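Local atomic coordinates of high-affinity zinc uptake system protein znuA (Streptococcus suis, PDB entry 3MFQ), a protein that probably captures zinc or other divalent metal ions in its central cleft and delivers them to an ABC transporter for uptake. Residues Lys136-Glu139 with Lys140-Gln144; Ile202-Val205 with Asn206-Asp210; Glu225-Lys228 with Lys229-Glu232; Asp268-Lys271 with His272-Leu276. All blocks are in the same frame, centred on the assembly; numbering follows the deposited sequence.

Contact 1 (Lys136-Glu139 with Lys140-Gln144)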
loop_
_atom_site.group_PDB
_atom_site.type_symbol
_atom_site.label_atom_id
_atom_site.label_comp_id
_atom_site.label_asym_id
_atom_site.label_seq_id
_atom_site.Cartn_x
_atom_site.Cartn_y
_atom_site.Cartn_z
ATOM N N LYS A 136 12.484 -11.525 19.051
ATOM C CA LYS A 136 11.762 -10.876 20.133
ATOM C C LYS A 136 11.084 -9.615 19.615
ATOM O O LYS A 136 9.925 -9.347 19.927
ATOM C CB LYS A 136 12.725 -10.529 21.267
ATOM C CG LYS A 136 12.056 -10.277 22.605
ATOM C CD LYS A 136 13.098 -10.104 23.694
ATOM C CE LYS A 136 12.460 -9.935 25.064
ATOM N NZ LYS A 136 13.486 -9.717 26.124
ATOM N N ASN A 137 11.816 -8.843 18.820
ATOM C CA ASN A 137 11.260 -7.656 18.184
ATOM C C ASN A 137 10.115 -7.997 17.243
ATOM O O ASN A 137 9.115 -7.288 17.186
ATOM C CB ASN A 137 12.349 -6.911 17.417
ATOM C CG ASN A 137 13.345 -6.247 18.333
ATOM O OD1 ASN A 137 13.259 -6.375 19.554
ATOM N ND2 ASN A 137 14.296 -5.527 17.755
ATOM N N THR A 138 10.277 -9.089 16.504
ATOM C CA THR A 138 9.278 -9.535 15.544
ATOM C C THR A 138 7.965 -9.872 16.231
ATOM O O THR A 138 6.896 -9.456 15.785
ATOM C CB THR A 138 9.760 -10.778 14.792
ATOM O OG1 THR A 138 11.037 -10.512 14.203
ATOM C CG2 THR A 138 8.770 -11.161 13.704
ATOM N N GLU A 139 8.049 -10.634 17.317
ATOM C CA GLU A 139 6.857 -11.027 18.057
ATOM C C GLU A 139 6.087 -9.812 18.563
ATOM O O GLU A 139 4.858 -9.784 18.514
ATOM C CB GLU A 139 7.219 -11.950 19.219
ATOM C CG GLU A 139 7.805 -13.279 18.793
ATOM C CD GLU A 139 7.741 -14.314 19.896
ATOM O OE1 GLU A 139 7.123 -14.027 20.944
ATOM O OE2 GLU A 139 8.302 -15.415 19.716
ATOM N N LYS A 140 6.814 -8.806 19.040
ATOM C CA LYS A 140 6.190 -7.592 19.552
ATOM C C LYS A 140 5.458 -6.823 18.456
ATOM O O LYS A 140 4.425 -6.205 18.708
ATOM C CB LYS A 140 7.227 -6.689 20.219
ATOM C CG LYS A 140 6.655 -5.373 20.717
ATOM C CD LYS A 140 7.740 -4.467 21.276
ATOM C CE LYS A 140 7.165 -3.130 21.718
ATOM N NZ LYS A 140 8.203 -2.255 22.327
ATOM N N TYR A 141 5.992 -6.859 17.240
ATOM C CA TYR A 141 5.363 -6.156 16.126
ATOM C C TYR A 141 4.210 -6.968 15.541
ATOM O O TYR A 141 3.209 -6.406 15.098
ATOM C CB TYR A 141 6.387 -5.805 15.043
ATOM C CG TYR A 141 5.839 -4.910 13.950
ATOM C CD1 TYR A 141 5.282 -3.673 14.251
ATOM C CD2 TYR A 141 5.886 -5.295 12.616
ATOM C CE1 TYR A 141 4.782 -2.849 13.257
ATOM C CE2 TYR A 141 5.388 -4.478 11.615
ATOM C CZ TYR A 141 4.839 -3.257 11.941
ATOM O OH TYR A 141 4.347 -2.447 10.946
ATOM N N GLN A 142 4.350 -8.289 15.541
ATOM C CA GLN A 142 3.262 -9.155 15.108
ATOM C C GLN A 142 2.032 -8.895 15.966
ATOM O O GLN A 142 0.922 -8.752 15.456
ATOM C CB GLN A 142 3.664 -10.628 15.202
ATOM C CG GLN A 142 4.693 -11.070 14.175
ATOM C CD GLN A 142 4.133 -11.147 12.765
ATOM O OE1 GLN A 142 4.767 -11.700 11.866
ATOM N NE2 GLN A 142 2.941 -10.597 12.566
ATOM N N ALA A 143 2.245 -8.829 17.276
ATOM C CA ALA A 143 1.166 -8.573 18.219
ATOM C C ALA A 143 0.573 -7.190 18.003
ATOM O O ALA A 143 -0.632 -6.995 18.154
ATOM C CB ALA A 143 1.661 -8.720 19.642
ATOM N N GLN A 144 1.423 -6.227 17.662
ATOM C CA GLN A 144 0.962 -4.871 17.392
ATOM C C GLN A 144 0.090 -4.850 16.147
ATOM O O GLN A 144 -0.872 -4.086 16.065
ATOM C CB GLN A 144 2.144 -3.917 17.227
ATOM C CG GLN A 144 2.879 -3.620 18.519
ATOM C CD GLN A 144 4.040 -2.674 18.316
ATOM O OE1 GLN A 144 4.689 -2.255 19.272
ATOM N NE2 GLN A 144 4.308 -2.329 17.063
#
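Lys136 to Gln144 form unbroken alpha-helix, in which the carbonyls of Lys136, Asn137, Thr138 and Glu139 accept the amides of Lys140, Tyr141, Gln142 and Ala143. The shortest of these bonds, Gln142 N to Thr138 O, spans 2.8 Å with an N-H...O angle of 161°. Tyr141 N divides its hydrogen between Asn137 O, at 3.2 Å, and a weak bond to Thr138 O, at 3.1 Å, so that Thr138 O serves two successive amides. Among the side chains there is one van der Waals approach. Thr138 and Gln142 lie alongside each other, pointing the same way, with Thr138 CG2 4.1 Å from Gln142 CG. In Thr138 the methyl stands opposite the backbone N and is thereby turned to the next helical turn; OG1, beside that N (chi1 -54°), bonds instead with Ile134 O and Ser120 OG. Lys140 swings its extended chain away from the preceding turn. The segment belongs to helix 131-156, the long helix that in proteins of this family typically spans the two lobes. Its inner side, led by the buried ring of Tyr141, packs on Val116 of helix 109-123, Phe266 and Ile267 of helix 266-281, and Gln22 of helix 14-24.

Contact 2 (Ile202-Val205 with Asn206-Asp210)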
loop_
_atom_site.group_PDB
_atom_site.type_symbol
_atom_site.label_atom_id
_atom_site.label_comp_id
_atom_site.label_asym_id
_atom_site.label_seq_id
_atom_site.Cartn_x
_atom_site.Cartn_y
_atom_site.Cartn_z
ATOM N N ILE A 202 -16.509 7.282 -16.325
ATOM C CA ILE A 202 -17.965 7.245 -16.392
ATOM C C ILE A 202 -18.512 6.061 -15.617
ATOM O O ILE A 202 -19.451 6.197 -14.833
ATOM C CB ILE A 202 -18.448 7.123 -17.841
ATOM C CG1 ILE A 202 -17.845 8.236 -18.700
ATOM C CG2 ILE A 202 -19.966 7.152 -17.894
ATOM C CD1 ILE A 202 -18.074 8.052 -20.184
ATOM N N GLU A 203 -17.924 4.895 -15.858
ATOM C CA GLU A 203 -18.266 3.691 -15.119
ATOM C C GLU A 203 -18.347 4.013 -13.638
ATOM O O GLU A 203 -19.299 3.637 -12.957
ATOM C CB GLU A 203 -17.200 2.621 -15.351
ATOM C CG GLU A 203 -17.701 1.361 -16.032
ATOM C CD GLU A 203 -18.506 0.476 -15.101
ATOM O OE1 GLU A 203 -18.373 -0.763 -15.201
ATOM O OE2 GLU A 203 -19.265 1.017 -14.267
ATOM N N THR A 204 -17.338 4.726 -13.149
ATOM C CA THR A 204 -17.265 5.092 -11.743
ATOM C C THR A 204 -18.357 6.090 -11.384
ATOM O O THR A 204 -19.005 5.970 -10.345
ATOM C CB THR A 204 -15.892 5.686 -11.391
ATOM O OG1 THR A 204 -14.861 4.778 -11.798
ATOM C CG2 THR A 204 -15.786 5.925 -9.898
ATOM N N VAL A 205 -18.558 7.076 -12.251
ATOM C CA VAL A 205 -19.615 8.053 -12.045
ATOM C C VAL A 205 -20.945 7.349 -11.837
ATOM O O VAL A 205 -21.629 7.577 -10.842
ATOM C CB VAL A 205 -19.740 9.006 -13.239
ATOM C CG1 VAL A 205 -20.913 9.949 -13.035
ATOM C CG2 VAL A 205 -18.451 9.781 -13.427
ATOM N N ASN A 206 -21.306 6.485 -12.779
ATOM C CA ASN A 206 -22.547 5.728 -12.683
ATOM C C ASN A 206 -22.614 4.914 -11.397
ATOM O O ASN A 206 -23.681 4.745 -10.814
ATOM C CB ASN A 206 -22.709 4.806 -13.889
ATOM C CG ASN A 206 -22.779 5.567 -15.197
ATOM O OD1 ASN A 206 -22.894 6.793 -15.208
ATOM N ND2 ASN A 206 -22.711 4.845 -16.308
ATOM N N LEU A 207 -21.466 4.410 -10.958
ATOM C CA LEU A 207 -21.403 3.650 -9.716
ATOM C C LEU A 207 -21.687 4.541 -8.514
ATOM O O LEU A 207 -22.375 4.136 -7.578
ATOM C CB LEU A 207 -20.044 2.961 -9.572
ATOM C CG LEU A 207 -19.986 1.480 -9.961
ATOM C CD1 LEU A 207 -21.327 0.988 -10.483
ATOM C CD2 LEU A 207 -18.885 1.219 -10.978
ATOM N N ILE A 208 -21.155 5.757 -8.544
ATOM C CA ILE A 208 -21.407 6.723 -7.484
ATOM C C ILE A 208 -22.892 7.046 -7.413
ATOM O O ILE A 208 -23.478 7.103 -6.332
ATOM C CB ILE A 208 -20.628 8.023 -7.717
ATOM C CG1 ILE A 208 -19.126 7.745 -7.732
ATOM C CG2 ILE A 208 -20.972 9.047 -6.650
ATOM C CD1 ILE A 208 -18.286 8.974 -7.972
ATOM N N ILE A 209 -23.497 7.249 -8.579
ATOM C CA ILE A 209 -24.909 7.590 -8.669
ATOM C C ILE A 209 -25.782 6.442 -8.187
ATOM O O ILE A 209 -26.742 6.648 -7.446
ATOM C CB ILE A 209 -25.311 7.933 -10.114
ATOM C CG1 ILE A 209 -24.296 8.890 -10.742
ATOM C CG2 ILE A 209 -26.709 8.526 -10.150
ATOM C CD1 ILE A 209 -24.191 10.222 -10.040
ATOM N N ASP A 210 -25.445 5.231 -8.614
ATOM C CA ASP A 210 -26.215 4.051 -8.248
ATOM C C ASP A 210 -26.309 3.897 -6.735
ATOM O O ASP A 210 -27.361 3.540 -6.203
ATOM C CB ASP A 210 -25.595 2.794 -8.866
ATOM C CG ASP A 210 -25.771 2.734 -10.374
ATOM O OD1 ASP A 210 -26.731 3.343 -10.894
ATOM O OD2 ASP A 210 -24.947 2.071 -11.041
#
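Ile202 O accepts the backbone N of Asn206 at 2.8 Å in a nearly linear bond (N-H...O 171°), and the carboxamide of Asn206 folds back beside the same carbonyl. CG of Asn206 lies beside its own backbone N (chi1 -61°), which brings it to 3.4 Å from Ile202 O. The two side chains then run together in one direction, with Ile202 CG2 3.9 Å from Asn206 ND2, while Asn206 OD1 is bonded to Lys237 NZ. A second bond of 2.8 Å, from Ile208 N to Thr204 O, continues the helix. Helix 198-211 lies between strands 183-185 and 215-217, part of the alternating alpha/beta order of the C-terminal lobe expected of metal-binding proteins of this family, and its apolar side faces the neighbouring helix 225-235. Val205 and Ile209, one turn apart, line that side: Val205 CG1 meets Ile209 CG1 at 4.2 Å. Val205 packs on Ala233, Ile209 on Val234, and the buried Ile208 on Val234, Ile213 and Val241. Elsewhere around the helix, Glu203 and Leu207 cross at an angle, with Glu203 OE2 beside the methyl Leu207 CD2. Thr204 OG1 turns back along the helix to bond with Asp200 O.

Contact 3 (Glu225-Lys228 with Lys229-Glu232)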
loop_
_atom_site.group_PDB
_atom_site.type_symbol
_atom_site.label_atom_id
_atom_site.label_comp_id
_atom_site.label_asym_id
_atom_site.label_seq_id
_atom_site.Cartn_x
_atom_site.Cartn_y
_atom_site.Cartn_z
ATOM N N GLU A 225 -6.230 15.780 -9.334
ATOM C CA GLU A 225 -7.044 16.366 -10.392
ATOM C C GLU A 225 -8.022 15.336 -10.935
ATOM O O GLU A 225 -9.172 15.649 -11.235
ATOM C CB GLU A 225 -6.157 16.882 -11.524
ATOM C CG GLU A 225 -6.403 18.336 -11.888
ATOM C CD GLU A 225 -7.833 18.599 -12.320
ATOM O OE1 GLU A 225 -8.547 19.331 -11.600
ATOM O OE2 GLU A 225 -8.244 18.077 -13.377
ATOM N N ARG A 226 -7.548 14.102 -11.055
ATOM C CA ARG A 226 -8.362 13.010 -11.563
ATOM C C ARG A 226 -9.662 12.863 -10.784
ATOM O O ARG A 226 -10.713 12.599 -11.365
ATOM C CB ARG A 226 -7.582 11.702 -11.496
ATOM C CG ARG A 226 -8.375 10.497 -11.944
ATOM C CD ARG A 226 -7.673 9.224 -11.537
ATOM N NE ARG A 226 -6.261 9.250 -11.898
ATOM C CZ ARG A 226 -5.429 8.231 -11.715
ATOM N NH1 ARG A 226 -5.872 7.104 -11.176
ATOM N NH2 ARG A 226 -4.157 8.336 -12.071
ATOM N N MET A 227 -9.585 13.027 -9.467
ATOM C CA MET A 227 -10.761 12.874 -8.619
ATOM C C MET A 227 -11.644 14.115 -8.670
ATOM O O MET A 227 -12.840 14.042 -8.399
ATOM C CB MET A 227 -10.361 12.557 -7.176
ATOM C CG MET A 227 -9.563 11.271 -7.027
ATOM S SD MET A 227 -10.418 9.815 -7.663
ATOM C CE MET A 227 -11.638 9.540 -6.384
ATOM N N LYS A 228 -11.053 15.251 -9.022
ATOM C CA LYS A 228 -11.826 16.477 -9.170
ATOM C C LYS A 228 -12.466 16.560 -10.548
ATOM O O LYS A 228 -13.489 17.218 -10.727
ATOM C CB LYS A 228 -10.971 17.711 -8.884
ATOM C CG LYS A 228 -10.774 17.965 -7.399
ATOM C CD LYS A 228 -10.368 19.401 -7.119
ATOM C CE LYS A 228 -10.414 19.699 -5.628
ATOM N NZ LYS A 228 -9.992 21.094 -5.320
ATOM N N LYS A 229 -11.861 15.886 -11.518
ATOM C CA LYS A 229 -12.480 15.721 -12.827
ATOM C C LYS A 229 -13.560 14.649 -12.732
ATOM O O LYS A 229 -14.492 14.614 -13.535
ATOM C CB LYS A 229 -11.438 15.339 -13.879
ATOM C CG LYS A 229 -10.876 16.520 -14.655
ATOM C CD LYS A 229 -11.928 17.125 -15.572
ATOM C CE LYS A 229 -11.390 18.342 -16.315
ATOM N NZ LYS A 229 -12.364 18.841 -17.327
ATOM N N LEU A 230 -13.423 13.777 -11.737
ATOM C CA LEU A 230 -14.394 12.720 -11.485
ATOM C C LEU A 230 -15.606 13.296 -10.769
ATOM O O LEU A 230 -16.742 12.895 -11.025
ATOM C CB LEU A 230 -13.758 11.615 -10.640
ATOM C CG LEU A 230 -14.620 10.398 -10.301
ATOM C CD1 LEU A 230 -15.069 9.692 -11.567
ATOM C CD2 LEU A 230 -13.857 9.444 -9.399
ATOM N N GLN A 231 -15.349 14.235 -9.866
ATOM C CA GLN A 231 -16.401 14.938 -9.144
ATOM C C GLN A 231 -17.235 15.782 -10.095
ATOM O O GLN A 231 -18.463 15.815 -10.010
ATOM C CB GLN A 231 -15.781 15.841 -8.084
ATOM C CG GLN A 231 -16.696 16.944 -7.598
ATOM C CD GLN A 231 -16.003 17.889 -6.641
ATOM O OE1 GLN A 231 -15.055 18.584 -7.010
ATOM N NE2 GLN A 231 -16.475 17.923 -5.402
ATOM N N GLU A 232 -16.548 16.471 -10.998
ATOM C CA GLU A 232 -17.187 17.343 -11.972
ATOM C C GLU A 232 -18.149 16.562 -12.862
ATOM O O GLU A 232 -19.230 17.045 -13.199
ATOM C CB GLU A 232 -16.117 18.034 -12.816
ATOM C CG GLU A 232 -16.643 19.016 -13.839
ATOM C CD GLU A 232 -15.523 19.699 -14.600
ATOM O OE1 GLU A 232 -15.469 19.555 -15.840
ATOM O OE2 GLU A 232 -14.689 20.373 -13.956
#
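Backbone bonds between Glu225-Lys228 and Lys229-Glu232 set up the opening turns of a helix that starts at Glu225. Lys229 N reaches Glu225 O at 2.7 Å, and Lys228 N adds a weak bond to the same oxygen. The next amide, Leu230 N, makes only a weak bond to Arg226 O (3.0 Å, N-H...O 124°). Gln231 N follows with a 2.9 Å bond to Met227 O, and Glu232 N with a 3.2 Å bond to Lys228 O.

Apolar contact is concentrated on Met227 and Leu230, both buried, whose side chains run side by side. Bends at chi2 and chi3 (-58° and -75°) curl the thioether round until Met227 CE lies 3.7 Å from Leu230 CD2, with Met227 SD at 3.9 Å from the same methyl. Both residues also pack on Ile216 of strand 215-217. That strand, helix 225-235 and strand 242-244 form a beta-alpha-beta unit, and Met227 and Leu230 are part of the helix side that rests on its first strand.

Charged groups occupy other sides. Lys229 NZ forms a salt bridge with Glu232 OE1 at 3.5 Å. The chain of Glu225, bent at chi2, brings its carboxylate beside Lys229 CG, though the residue is poorly ordered. Glu225 OE2 remains 5.8 Å from Lys229 NZ, too far for a salt bridge, so any attraction is probably weak. Arg226 extends to the segment around Pro169, where NH1 bonds to Pro169 O and the side chain touches the zinc ligand His170.

Contact 4 (Asp268-Lys271 with His272-Leu276)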
loop_
_atom_site.group_PDB
_atom_site.type_symbol
_atom_site.label_atom_id
_atom_site.label_comp_id
_atom_site.label_asym_id
_atom_site.label_seq_id
_atom_site.Cartn_x
_atom_site.Cartn_y
_atom_site.Cartn_z
ATOM N N ASP A 268 0.622 3.615 11.767
ATOM C CA ASP A 268 0.090 4.972 11.813
ATOM C C ASP A 268 -0.527 5.361 10.476
ATOM O O ASP A 268 -1.596 5.964 10.427
ATOM C CB ASP A 268 1.176 5.967 12.225
ATOM C CG ASP A 268 1.578 5.819 13.681
ATOM O OD1 ASP A 268 0.873 5.104 14.423
ATOM O OD2 ASP A 268 2.597 6.416 14.085
ATOM N N MET A 269 0.147 5.004 9.389
ATOM C CA MET A 269 -0.398 5.223 8.059
ATOM C C MET A 269 -1.748 4.533 7.946
ATOM O O MET A 269 -2.664 5.032 7.301
ATOM C CB MET A 269 0.560 4.689 6.992
ATOM C CG MET A 269 0.004 4.708 5.576
ATOM S SD MET A 269 -1.074 3.309 5.206
ATOM C CE MET A 269 0.092 1.953 5.274
ATOM N N TYR A 270 -1.864 3.378 8.587
ATOM C CA TYR A 270 -3.093 2.602 8.544
ATOM C C TYR A 270 -4.219 3.316 9.278
ATOM O O TYR A 270 -5.315 3.494 8.742
ATOM C CB TYR A 270 -2.867 1.239 9.184
ATOM C CG TYR A 270 -3.554 0.108 8.472
ATOM C CD1 TYR A 270 -4.937 0.049 8.396
ATOM C CD2 TYR A 270 -2.819 -0.911 7.880
ATOM C CE1 TYR A 270 -5.563 -0.983 7.749
ATOM C CE2 TYR A 270 -3.444 -1.953 7.230
ATOM C CZ TYR A 270 -4.819 -1.983 7.167
ATOM O OH TYR A 270 -5.462 -3.014 6.523
ATOM N N LYS A 271 -3.942 3.709 10.516
ATOM C CA LYS A 271 -4.927 4.399 11.334
ATOM C C LYS A 271 -5.378 5.671 10.637
ATOM O O LYS A 271 -6.570 5.964 10.570
ATOM C CB LYS A 271 -4.346 4.731 12.710
ATOM C CG LYS A 271 -3.970 3.515 13.539
ATOM C CD LYS A 271 -3.431 3.924 14.901
ATOM C CE LYS A 271 -3.050 2.711 15.730
ATOM N NZ LYS A 271 -2.514 3.100 17.063
ATOM N N HIS A 272 -4.415 6.422 10.117
ATOM C CA HIS A 272 -4.702 7.641 9.375
ATOM C C HIS A 272 -5.723 7.386 8.273
ATOM O O HIS A 272 -6.712 8.110 8.146
ATOM C CB HIS A 272 -3.419 8.209 8.773
ATOM C CG HIS A 272 -3.650 9.322 7.797
ATOM N ND1 HIS A 272 -3.619 10.649 8.165
ATOM C CD2 HIS A 272 -3.917 9.302 6.471
ATOM C CE1 HIS A 272 -3.855 11.402 7.104
ATOM N NE2 HIS A 272 -4.040 10.608 6.063
ATOM N N ASN A 273 -5.475 6.355 7.474
ATOM C CA ASN A 273 -6.394 5.990 6.407
ATOM C C ASN A 273 -7.782 5.677 6.951
ATOM O O ASN A 273 -8.783 6.196 6.458
ATOM C CB ASN A 273 -5.849 4.802 5.611
ATOM C CG ASN A 273 -4.742 5.201 4.653
ATOM O OD1 ASN A 273 -4.342 6.364 4.594
ATOM N ND2 ASN A 273 -4.246 4.235 3.889
ATOM N N VAL A 274 -7.831 4.835 7.977
ATOM C CA VAL A 274 -9.095 4.409 8.566
ATOM C C VAL A 274 -9.915 5.569 9.129
ATOM O O VAL A 274 -11.083 5.728 8.782
ATOM C CB VAL A 274 -8.870 3.363 9.667
ATOM C CG1 VAL A 274 -10.133 3.171 10.476
ATOM C CG2 VAL A 274 -8.416 2.049 9.055
ATOM N N LYS A 275 -9.308 6.373 9.998
ATOM C CA LYS A 275 -10.000 7.524 10.575
ATOM C C LYS A 275 -10.576 8.411 9.478
ATOM O O LYS A 275 -11.682 8.934 9.598
ATOM C CB LYS A 275 -9.059 8.351 11.458
ATOM C CG LYS A 275 -8.645 7.691 12.766
ATOM C CD LYS A 275 -7.921 8.689 13.668
ATOM C CE LYS A 275 -7.382 8.028 14.932
ATOM N NZ LYS A 275 -6.768 9.021 15.860
ATOM N N LEU A 276 -9.812 8.575 8.406
ATOM C CA LEU A 276 -10.209 9.439 7.304
ATOM C C LEU A 276 -11.496 8.940 6.665
ATOM O O LEU A 276 -12.393 9.722 6.351
ATOM C CB LEU A 276 -9.094 9.506 6.259
ATOM C CG LEU A 276 -9.240 10.556 5.157
ATOM C CD1 LEU A 276 -9.322 11.945 5.761
ATOM C CD2 LEU A 276 -8.083 10.469 4.181
#
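His272, Asn273, Val274 and Lys275 donate their amides to the carbonyls of Asp268, Met269, Tyr270 and Lys271 in regular alpha-helical bonds, of which Lys275 N to Lys271 O is the shortest, at 2.8 Å. Round this well-formed helix the side chains meet in two pairs. Met269 and Asn273 cross obliquely: the thioether, carried out by a CG opposite the backbone N (chi1 173°) and then bent, sets Met269 SD 3.6 Å from Asn273 ND2. The carboxamide of Asn273 in turn leans back beside the preceding turn, its CG 3.4 Å from Met269 O. It is buried, and its ND2 is satisfied by Phe252 O. In the second pair, Val274 CG2 comes to the edge of the Tyr270 ring, near the ring plane, 4.1 Å from Tyr270 CD1. Val274 CG2, set beside its own backbone N, is also 3.4 Å from Tyr270 O, while the Val274 side chain packs against Trp151 and Val152 of helix 131-156. Trp151 receives Lys271 as well, in a cation-pi contact. His272 directs its ring away from the preceding turn; NE2 bonds to Glu250 O, and the ring meets that of Phe252 at about 45°. Since a carbonyl can only accept, the bond to Glu250 implies that NE2 carries hydrogen. Together, His272 NE2 and Asn273 ND2 tie this helix to two backbone carbonyls of the loop that leads, two residues beyond Phe252, to the zinc ligand Asp254; the polar bonds thus probably steady the loop that bears this ligand, while hydrophobic and cation-pi contacts hold the helix to helix 131-156.

The four contacts sample helices at graded distances from the zinc ion, which His41, His104, His170 and Asp254 bind. In contact 3 the side chain of Arg226 is about 9 Å from the zinc ion. In contact 4 the side chain of Asn273 is about 11 Å from it. Contacts 2 and 3 touch directly: Leu230 CD1 packs on Val205 CG2 at 3.9 Å, and Leu230 CD2 on Thr204 CG2 at 4.0 Å, joining helices 198-211 and 225-235. Contacts 1 and 3 lie on opposite sides of the chain's centre, 41 Å between centres. Contact 4 lies between contacts 1 and 3, its nearest atoms about 7 Å from those of contact 1 and about 11 Å from those of contact 3.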